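PDB 5ICQ: methylocystis parvus OBBP MbnE from Methylocystis parvus OBBP, which probably binds the copper-chelating peptide methanobactin in the periplasm as the solute-binding component of its uptake machinery. Local coordinates for residues A[374-387]-A[394-406]. Residues are numbered along the deposited sequence; the frame is centred on the assembly and turned at random.
Sequences SSGRGASEKERALL and VRAEILEGEWRPP. With SO4 (sulfate ion), chain D.
Leu-399 fills the tight part of this contact, its CD1 lying 3.6 Å from CB of Ala-379 and also against CD1 of Leu-387, which in turn meets CG2 of Val-394. Beside these methyls Ala-379 N donates to Leu-399 O (3.0 Å); the small Ala-379 side chain suits this place, where its CB lies 3.4 Å from that same oxygen. Gly-401 closes the helix 396-399 in a Schellman motif; its positive phi favours glycine, and a side chain there would collide with the backbone of Arg-377 and Gly-378. The outer side is polar and more open. Arg-384, extended from CG to NE, presents NH1 and NH2 end-on to Glu-400, NH2 reaching OE1 at 3.0 Å and NH1 reaching OE2 at 3.1 Å, with the two planes 28° apart. NE and NH2 also share Ala-379 O through two bent bonds, limiting how the group can turn. Were this arginine an alanine, Glu-400 would probably lose its partner and Ala-379 O both donors. In this family 5 solute-binding protein the contact packs short helices 381-387 and 396-399 together on helix 547-563, whose Arg-559 salt-bridges Glu-383 and donates to Arg-377 O and Ile-398 O, while Met-537 of helix 532-543 touches Leu-387.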
loop_
_atom_site.group_PDB
_atom_site.type_symbol
_atom_site.label_atom_id
_atom_site.label_comp_id
_atom_site.label_asym_id
_atom_site.label_seq_id
_atom_site.Cartn_x
_atom_site.Cartn_y
_atom_site.Cartn_z
ATOM N N SER A 374 -3.105 -2.905 -17.420
ATOM C CA SER A 374 -3.608 -2.920 -18.792
ATOM C C SER A 374 -2.636 -2.297 -19.787
ATOM O O SER A 374 -2.874 -2.383 -20.992
ATOM C CB SER A 374 -4.950 -2.178 -18.888
ATOM O OG SER A 374 -4.789 -0.790 -18.637
ATOM N N SER A 375 -1.539 -1.703 -19.314
ATOM C CA SER A 375 -0.684 -0.882 -20.162
ATOM C C SER A 375 0.001 -1.734 -21.230
ATOM O O SER A 375 0.667 -2.723 -20.912
ATOM C CB SER A 375 0.347 -0.168 -19.292
ATOM O OG SER A 375 1.301 0.524 -20.077
ATOM N N GLY A 376 -0.173 -1.356 -22.494
ATOM C CA GLY A 376 0.488 -2.041 -23.589
ATOM C C GLY A 376 -0.011 -3.438 -23.880
ATOM O O GLY A 376 0.654 -4.184 -24.606
ATOM N N ARG A 377 -1.166 -3.818 -23.336
ATOM C CA ARG A 377 -1.754 -5.135 -23.551
ATOM C C ARG A 377 -3.145 -4.962 -24.142
ATOM O O ARG A 377 -3.969 -4.230 -23.582
ATOM C CB ARG A 377 -1.845 -5.920 -22.236
ATOM C CG ARG A 377 -0.522 -6.062 -21.500
ATOM C CD ARG A 377 -0.659 -6.949 -20.272
ATOM N NE ARG A 377 0.645 -7.362 -19.760
ATOM C CZ ARG A 377 1.091 -7.110 -18.534
ATOM N NH1 ARG A 377 0.337 -6.441 -17.662
ATOM N NH2 ARG A 377 2.297 -7.536 -18.174
ATOM N N GLY A 378 -3.407 -5.623 -25.267
ATOM C CA GLY A 378 -4.757 -5.628 -25.808
ATOM C C GLY A 378 -5.692 -6.414 -24.901
ATOM O O GLY A 378 -5.303 -7.409 -24.287
ATOM N N ALA A 379 -6.933 -5.943 -24.795
ATOM C CA ALA A 379 -7.903 -6.638 -23.964
ATOM C C ALA A 379 -8.137 -8.044 -24.498
ATOM O O ALA A 379 -8.297 -8.255 -25.704
ATOM C CB ALA A 379 -9.226 -5.869 -23.919
ATOM N N SER A 380 -8.161 -9.012 -23.594
ATOM C CA SER A 380 -8.405 -10.379 -24.019
ATOM C C SER A 380 -9.886 -10.588 -24.329
ATOM O O SER A 380 -10.734 -9.739 -24.052
ATOM C CB SER A 380 -7.957 -11.353 -22.942
ATOM O OG SER A 380 -8.793 -11.220 -21.813
ATOM N N GLU A 381 -10.201 -11.749 -24.904
ATOM C CA GLU A 381 -11.604 -12.082 -25.133
ATOM C C GLU A 381 -12.368 -12.175 -23.818
ATOM O O GLU A 381 -13.538 -11.778 -23.746
ATOM C CB GLU A 381 -11.723 -13.386 -25.931
ATOM C CG GLU A 381 -11.290 -13.222 -27.377
ATOM C CD GLU A 381 -11.935 -12.008 -28.035
ATOM O OE1 GLU A 381 -13.181 -11.986 -28.149
ATOM O OE2 GLU A 381 -11.202 -11.068 -28.422
ATOM N N LYS A 382 -11.716 -12.667 -22.762
ATOM C CA LYS A 382 -12.369 -12.732 -21.456
ATOM C C LYS A 382 -12.578 -11.336 -20.880
ATOM O O LYS A 382 -13.593 -11.080 -20.225
ATOM C CB LYS A 382 -11.553 -13.575 -20.467
ATOM C CG LYS A 382 -11.474 -15.058 -20.721
ATOM C CD LYS A 382 -10.887 -15.386 -22.042
ATOM C CE LYS A 382 -9.542 -14.827 -22.194
ATOM N NZ LYS A 382 -9.145 -14.749 -23.586
ATOM N N GLU A 383 -11.613 -10.433 -21.082
ATOM C CA GLU A 383 -11.810 -9.048 -20.658
ATOM C C GLU A 383 -12.984 -8.422 -21.393
ATOM O O GLU A 383 -13.806 -7.717 -20.794
ATOM C CB GLU A 383 -10.555 -8.216 -20.918
ATOM C CG GLU A 383 -9.426 -8.399 -19.956
ATOM C CD GLU A 383 -8.401 -7.295 -20.137
ATOM O OE1 GLU A 383 -8.720 -6.142 -19.767
ATOM O OE2 GLU A 383 -7.316 -7.566 -20.698
ATOM N N ARG A 384 -13.065 -8.649 -22.701
ATOM C CA ARG A 384 -14.144 -8.051 -23.479
ATOM C C ARG A 384 -15.498 -8.592 -23.041
ATOM O O ARG A 384 -16.486 -7.853 -23.015
ATOM C CB ARG A 384 -13.887 -8.282 -24.974
ATOM C CG ARG A 384 -12.674 -7.477 -25.495
ATOM C CD ARG A 384 -12.226 -7.908 -26.907
ATOM N NE ARG A 384 -10.816 -7.570 -27.141
ATOM C CZ ARG A 384 -10.385 -6.483 -27.784
ATOM N NH1 ARG A 384 -11.249 -5.613 -28.296
ATOM N NH2 ARG A 384 -9.075 -6.269 -27.930
ATOM N N ALA A 385 -15.551 -9.858 -22.631
ATOM C CA ALA A 385 -16.795 -10.406 -22.116
ATOM C C ALA A 385 -17.189 -9.733 -20.803
ATOM O O ALA A 385 -18.372 -9.448 -20.586
ATOM C CB ALA A 385 -16.676 -11.922 -21.942
ATOM N N LEU A 386 -16.214 -9.470 -19.918
ATOM C CA LEU A 386 -16.506 -8.745 -18.679
ATOM C C LEU A 386 -17.043 -7.352 -18.965
ATOM O O LEU A 386 -17.909 -6.844 -18.238
ATOM C CB LEU A 386 -15.252 -8.621 -17.808
ATOM C CG LEU A 386 -14.769 -9.855 -17.061
ATOM C CD1 LEU A 386 -13.501 -9.530 -16.286
ATOM C CD2 LEU A 386 -15.852 -10.374 -16.127
ATOM N N LEU A 387 -16.512 -6.706 -20.001
ATOM C CA LEU A 387 -16.879 -5.340 -20.340
ATOM C C LEU A 387 -18.140 -5.245 -21.192
ATOM O O LEU A 387 -18.615 -4.129 -21.421
ATOM C CB LEU A 387 -15.712 -4.668 -21.073
ATOM C CG LEU A 387 -14.426 -4.476 -20.256
ATOM C CD1 LEU A 387 -13.256 -4.076 -21.160
ATOM C CD2 LEU A 387 -14.645 -3.402 -19.191
ATOM N N VAL A 394 -14.924 2.020 -21.983
ATOM C CA VAL A 394 -13.490 1.990 -22.279
ATOM C C VAL A 394 -13.237 2.610 -23.648
ATOM O O VAL A 394 -13.877 2.229 -24.631
ATOM C CB VAL A 394 -12.933 0.554 -22.224
ATOM C CG1 VAL A 394 -11.431 0.551 -22.564
ATOM C CG2 VAL A 394 -13.169 -0.051 -20.835
ATOM N N ARG A 395 -12.292 3.548 -23.713
ATOM C CA ARG A 395 -11.909 4.137 -24.993
ATOM C C ARG A 395 -11.127 3.128 -25.837
ATOM O O ARG A 395 -10.342 2.329 -25.311
ATOM C CB ARG A 395 -11.071 5.400 -24.764
ATOM C CG ARG A 395 -11.851 6.573 -24.134
ATOM C CD ARG A 395 -11.444 7.906 -24.772
ATOM N NE ARG A 395 -11.884 8.005 -26.163
ATOM C CZ ARG A 395 -11.437 8.910 -27.030
ATOM N NH1 ARG A 395 -10.525 9.799 -26.653
ATOM N NH2 ARG A 395 -11.899 8.925 -28.278
ATOM N N ALA A 396 -11.323 3.185 -27.164
ATOM C CA ALA A 396 -10.673 2.218 -28.052
ATOM C C ALA A 396 -9.159 2.216 -27.872
ATOM O O ALA A 396 -8.528 1.152 -27.906
ATOM C CB ALA A 396 -11.030 2.511 -29.514
ATOM N N GLU A 397 -8.560 3.399 -27.678
ATOM C CA GLU A 397 -7.108 3.493 -27.525
ATOM C C GLU A 397 -6.639 2.703 -26.307
ATOM O O GLU A 397 -5.566 2.087 -26.316
ATOM C CB GLU A 397 -6.693 4.970 -27.408
ATOM C CG GLU A 397 -7.359 5.718 -26.224
ATOM C CD GLU A 397 -7.086 7.221 -26.181
ATOM O OE1 GLU A 397 -6.257 7.728 -26.968
ATOM O OE2 GLU A 397 -7.706 7.900 -25.334
ATOM N N ILE A 398 -7.456 2.677 -25.259
ATOM C CA ILE A 398 -7.105 1.936 -24.053
ATOM C C ILE A 398 -7.492 0.464 -24.179
ATOM O O ILE A 398 -6.771 -0.425 -23.697
ATOM C CB ILE A 398 -7.769 2.632 -22.849
ATOM C CG1 ILE A 398 -7.034 3.951 -22.583
ATOM C CG2 ILE A 398 -7.759 1.725 -21.615
ATOM C CD1 ILE A 398 -7.746 4.907 -21.651
ATOM N N LEU A 399 -8.609 0.178 -24.851
ATOM C CA LEU A 399 -9.042 -1.207 -25.026
ATOM C C LEU A 399 -7.989 -2.016 -25.780
ATOM O O LEU A 399 -7.750 -3.184 -25.465
ATOM C CB LEU A 399 -10.380 -1.258 -25.769
ATOM C CG LEU A 399 -11.066 -2.630 -25.883
ATOM C CD1 LEU A 399 -11.543 -3.123 -24.526
ATOM C CD2 LEU A 399 -12.231 -2.575 -26.869
ATOM N N GLU A 400 -7.325 -1.400 -26.754
ATOM C CA GLU A 400 -6.362 -2.129 -27.573
ATOM C C GLU A 400 -4.936 -2.083 -27.021
ATOM O O GLU A 400 -4.034 -2.673 -27.627
ATOM C CB GLU A 400 -6.398 -1.601 -29.011
ATOM C CG GLU A 400 -7.779 -1.704 -29.671
ATOM C CD GLU A 400 -8.416 -3.101 -29.567
ATOM O OE1 GLU A 400 -7.682 -4.113 -29.550
ATOM O OE2 GLU A 400 -9.663 -3.187 -29.515
ATOM N N GLY A 401 -4.717 -1.437 -25.879
ATOM C CA GLY A 401 -3.392 -1.371 -25.290
ATOM C C GLY A 401 -2.425 -0.438 -25.991
ATOM O O GLY A 401 -1.214 -0.631 -25.890
ATOM N N GLU A 402 -2.926 0.558 -26.719
ATOM C CA GLU A 402 -2.086 1.532 -27.402
ATOM C C GLU A 402 -1.905 2.825 -26.623
ATOM O O GLU A 402 -1.077 3.653 -27.020
ATOM C CB GLU A 402 -2.672 1.875 -28.777
ATOM C CG GLU A 402 -2.801 0.676 -29.680
ATOM C CD GLU A 402 -3.136 1.061 -31.106
ATOM O OE1 GLU A 402 -3.384 2.260 -31.364
ATOM O OE2 GLU A 402 -3.142 0.162 -31.967
ATOM N N TRP A 403 -2.658 3.033 -25.550
ATOM C CA TRP A 403 -2.641 4.316 -24.862
ATOM C C TRP A 403 -1.524 4.383 -23.825
ATOM O O TRP A 403 -1.196 3.395 -23.165
ATOM C CB TRP A 403 -3.990 4.577 -24.178
ATOM C CG TRP A 403 -4.041 5.898 -23.465
ATOM C CD1 TRP A 403 -4.387 7.114 -24.007
ATOM C CD2 TRP A 403 -3.723 6.148 -22.089
ATOM N NE1 TRP A 403 -4.312 8.099 -23.042
ATOM C CE2 TRP A 403 -3.905 7.533 -21.859
ATOM C CE3 TRP A 403 -3.312 5.336 -21.022
ATOM C CZ2 TRP A 403 -3.690 8.119 -20.611
ATOM C CZ3 TRP A 403 -3.103 5.922 -19.781
ATOM C CH2 TRP A 403 -3.285 7.300 -19.589
ATOM N N ARG A 404 -0.956 5.579 -23.677
ATOM C CA ARG A 404 -0.035 5.937 -22.611
ATOM C C ARG A 404 -0.283 7.400 -22.285
ATOM O O ARG A 404 -0.764 8.143 -23.150
ATOM C CB ARG A 404 1.431 5.743 -23.031
ATOM C CG ARG A 404 1.822 6.693 -24.170
ATOM C CD ARG A 404 3.269 6.543 -24.635
ATOM N NE ARG A 404 3.535 7.420 -25.776
ATOM C CZ ARG A 404 4.703 7.510 -26.405
ATOM N NH1 ARG A 404 5.733 6.781 -26.004
ATOM N NH2 ARG A 404 4.838 8.339 -27.434
ATOM N N PRO A 405 0.037 7.852 -21.072
ATOM C CA PRO A 405 0.046 9.292 -20.819
ATOM C C PRO A 405 0.942 9.968 -21.837
ATOM O O PRO A 405 2.041 9.472 -22.117
ATOM C CB PRO A 405 0.618 9.408 -19.395
ATOM C CG PRO A 405 0.323 8.081 -18.764
ATOM C CD PRO A 405 0.492 7.090 -19.892
ATOM N N PRO A 406 0.481 11.050 -22.459
ATOM C CA PRO A 406 1.231 11.646 -23.566
ATOM C C PRO A 406 2.661 11.977 -23.173
ATOM O O PRO A 406 2.940 12.418 -22.056
ATOM C CB PRO A 406 0.423 12.904 -23.893
ATOM C CG PRO A 406 -0.979 12.510 -23.549
ATOM C CD PRO A 406 -0.864 11.637 -22.326
HETATM S S SO4 D . -13.672 5.901 -28.610
HETATM O O1 SO4 D . -14.682 5.882 -29.664
HETATM O O2 SO4 D . -14.029 6.903 -27.609
HETATM O O3 SO4 D . -12.373 6.223 -29.195
HETATM O O4 SO4 D . -13.628 4.579 -27.998
HETATM O O HOH W 1 -4.426 0.131 -22.446
HETATM O O HOH W 2 0.839 2.544 -21.506
HETATM O O HOH W 3 -2.132 0.894 -23.128
#